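Local atomic coordinates of CELL division control protein 6 (PDB entry 1FNN), a protein that binds and probably hydrolyses ATP as an AAA+ family ATPase and is thought to take part in regulating the initiation of DNA replication. Residues D200-R205 with L242-L247. Sequence-based numbering, arbitrary orientation.
Sequences DILLDR and LAIDIL. With ADP (adenosine-5'-diphosphate), chain D.
The methyl CD1 of I244 sits over the centre of one face of the R205 guanidinium, 3.7 Å from CZ of R205, while the edge of the same group is taken by ADP. There NH2 of R205 donates two hydrogen bonds, each 2.9 Å, to O2' of the ribose and N3 of the adenine; both are bent. O2' lies in the guanidinium plane. A bend at chi2 (-71°) directs the arginine chain from its helix to the nucleotide, and a further bond from NH1 to the backbone oxygen of V9 helps fix its rotation. A methionine in place of R205 would probably leave ribose O2' and adenine N3 without their shared donor and I244 CD1 without a flat surface to lie on. I244 CD1 also approaches ribose O4' to 3.5 Å and touches I201 CG2. I201 packs on the adenine, its CD1 3.6 Å from C6 of ADP. Behind this nucleotide-facing layer the side chains meet through apolar atoms alone: L202 CD2 lodges among A243 CB, I244 CG1 and L247 CD2. The same L202 methyl rests against the backbone, with CD2 3.6 Å from A243 O. No hydrogen bond passes between segments 200-205 and 242-247, which cross at -41° with axes 10.1 Å apart. Both segments lie in the AAA+ lid, on helices 195-209 and 240-256, which bring an arginine and two isoleucines to the base and sugar, while the P-loop amides hold the phosphates. Helix 217-227 packs against the pair through I223 on L202 and L220 on L247, and helix 264-274 meets helix 240-256 at I246.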
# COMPACT_ATOMS: atom_id res chain seq x y z
N ASP A 200 11.68 -4.28 -3.85
CA ASP A 200 11.97 -5.62 -3.25
C ASP A 200 10.68 -6.44 -3.11
O ASP A 200 10.67 -7.65 -3.26
CB ASP A 200 12.66 -5.46 -1.92
CG ASP A 200 14.03 -4.80 -1.96
OD1 ASP A 200 14.76 -4.96 -2.96
OD2 ASP A 200 14.35 -4.13 -0.97
N ILE A 201 9.60 -5.81 -2.68
CA ILE A 201 8.30 -6.47 -2.60
C ILE A 201 7.89 -7.02 -3.96
O ILE A 201 7.46 -8.18 -4.10
CB ILE A 201 7.26 -5.50 -2.08
CG1 ILE A 201 7.66 -5.14 -0.64
CG2 ILE A 201 5.83 -6.07 -2.16
CD1 ILE A 201 6.78 -4.04 -0.03
N LEU A 202 7.93 -6.16 -4.99
CA LEU A 202 7.55 -6.61 -6.32
C LEU A 202 8.45 -7.71 -6.86
O LEU A 202 7.96 -8.62 -7.55
CB LEU A 202 7.54 -5.46 -7.34
CG LEU A 202 6.55 -4.33 -7.09
CD1 LEU A 202 6.61 -3.28 -8.22
CD2 LEU A 202 5.13 -4.86 -7.07
N LEU A 203 9.75 -7.71 -6.57
CA LEU A 203 10.59 -8.77 -7.11
C LEU A 203 10.15 -10.12 -6.52
O LEU A 203 10.18 -11.17 -7.18
CB LEU A 203 12.04 -8.43 -6.76
CG LEU A 203 13.07 -9.42 -7.30
CD1 LEU A 203 12.94 -9.58 -8.81
CD2 LEU A 203 14.49 -9.02 -6.91
N ASP A 204 9.85 -10.12 -5.22
CA ASP A 204 9.31 -11.34 -4.58
C ASP A 204 8.07 -11.81 -5.29
O ASP A 204 7.92 -13.03 -5.59
CB ASP A 204 9.07 -11.05 -3.08
CG ASP A 204 10.26 -11.28 -2.20
OD1 ASP A 204 10.19 -11.07 -0.97
OD2 ASP A 204 11.34 -11.67 -2.69
N ARG A 205 7.05 -10.95 -5.50
CA ARG A 205 5.86 -11.32 -6.21
C ARG A 205 6.16 -11.84 -7.62
O ARG A 205 5.52 -12.82 -8.10
CB ARG A 205 4.81 -10.20 -6.31
CG ARG A 205 4.41 -9.63 -4.93
CD ARG A 205 3.56 -10.70 -4.17
NE ARG A 205 3.41 -10.21 -2.78
CZ ARG A 205 2.23 -10.03 -2.22
NH1 ARG A 205 1.10 -10.28 -2.87
NH2 ARG A 205 2.19 -9.59 -0.97
N LEU A 242 -1.16 -0.95 -4.36
CA LEU A 242 -1.18 -0.32 -5.69
C LEU A 242 -0.05 -0.84 -6.53
O LEU A 242 -0.29 -1.11 -7.71
CB LEU A 242 -1.02 1.20 -5.47
CG LEU A 242 -0.97 2.07 -6.73
CD1 LEU A 242 -2.26 1.92 -7.51
CD2 LEU A 242 -0.68 3.54 -6.30
N ALA A 243 1.17 -0.94 -6.01
CA ALA A 243 2.29 -1.41 -6.79
C ALA A 243 2.06 -2.83 -7.28
O ALA A 243 2.28 -3.14 -8.45
CB ALA A 243 3.62 -1.28 -6.06
N ILE A 244 1.56 -3.69 -6.38
CA ILE A 244 1.31 -5.10 -6.83
C ILE A 244 0.18 -5.16 -7.83
O ILE A 244 0.16 -5.90 -8.81
CB ILE A 244 1.01 -5.97 -5.56
CG1 ILE A 244 2.26 -6.01 -4.67
CG2 ILE A 244 0.55 -7.36 -6.03
CD1 ILE A 244 2.03 -6.44 -3.21
N ASP A 245 -0.86 -4.34 -7.67
CA ASP A 245 -1.97 -4.29 -8.59
C ASP A 245 -1.46 -3.85 -9.98
O ASP A 245 -1.80 -4.47 -10.98
CB ASP A 245 -2.98 -3.30 -8.00
CG ASP A 245 -4.28 -3.05 -8.70
OD1 ASP A 245 -4.70 -3.76 -9.61
OD2 ASP A 245 -5.01 -2.09 -8.38
N ILE A 246 -0.52 -2.87 -10.01
CA ILE A 246 -0.00 -2.46 -11.32
C ILE A 246 0.82 -3.55 -11.95
O ILE A 246 0.73 -3.74 -13.18
CB ILE A 246 0.81 -1.12 -11.19
CG1 ILE A 246 -0.19 0.02 -10.93
CG2 ILE A 246 1.64 -0.94 -12.45
CD1 ILE A 246 0.54 1.29 -10.38
N LEU A 247 1.69 -4.24 -11.20
CA LEU A 247 2.47 -5.34 -11.75
C LEU A 247 1.58 -6.42 -12.38
O LEU A 247 1.77 -6.86 -13.54
CB LEU A 247 3.37 -5.98 -10.68
CG LEU A 247 4.17 -7.22 -11.04
CD1 LEU A 247 5.06 -7.00 -12.29
CD2 LEU A 247 5.11 -7.66 -9.91
PB ADP D . -2.51 -2.33 4.82
O1B ADP D . -3.44 -2.99 5.83
O2B ADP D . -1.43 -1.61 5.40
O3B ADP D . -3.44 -1.45 4.11
PA ADP D . -1.69 -4.65 3.40
O1A ADP D . -1.29 -5.46 4.57
O2A ADP D . -2.97 -5.11 2.85
O3A ADP D . -1.74 -3.16 3.76
O5' ADP D . -0.61 -4.78 2.18
C5' ADP D . -1.06 -4.35 0.91
C4' ADP D . -0.56 -5.39 -0.11
O4' ADP D . 0.85 -5.39 -0.07
C3' ADP D . -0.97 -6.82 0.19
O3' ADP D . -1.09 -7.51 -1.04
C2' ADP D . 0.18 -7.25 1.04
O2' ADP D . 0.34 -8.67 1.06
C1' ADP D . 1.35 -6.62 0.28
N9 ADP D . 2.38 -6.36 1.21
C8 ADP D . 2.44 -5.28 2.06
N7 ADP D . 3.59 -5.11 2.64
C5 ADP D . 4.34 -6.15 2.13
C6 ADP D . 5.67 -6.55 2.37
N6 ADP D . 6.44 -5.90 3.23
N1 ADP D . 6.13 -7.64 1.74
C2 ADP D . 5.32 -8.29 0.92
N3 ADP D . 4.06 -8.03 0.60
C4 ADP D . 3.62 -6.92 1.26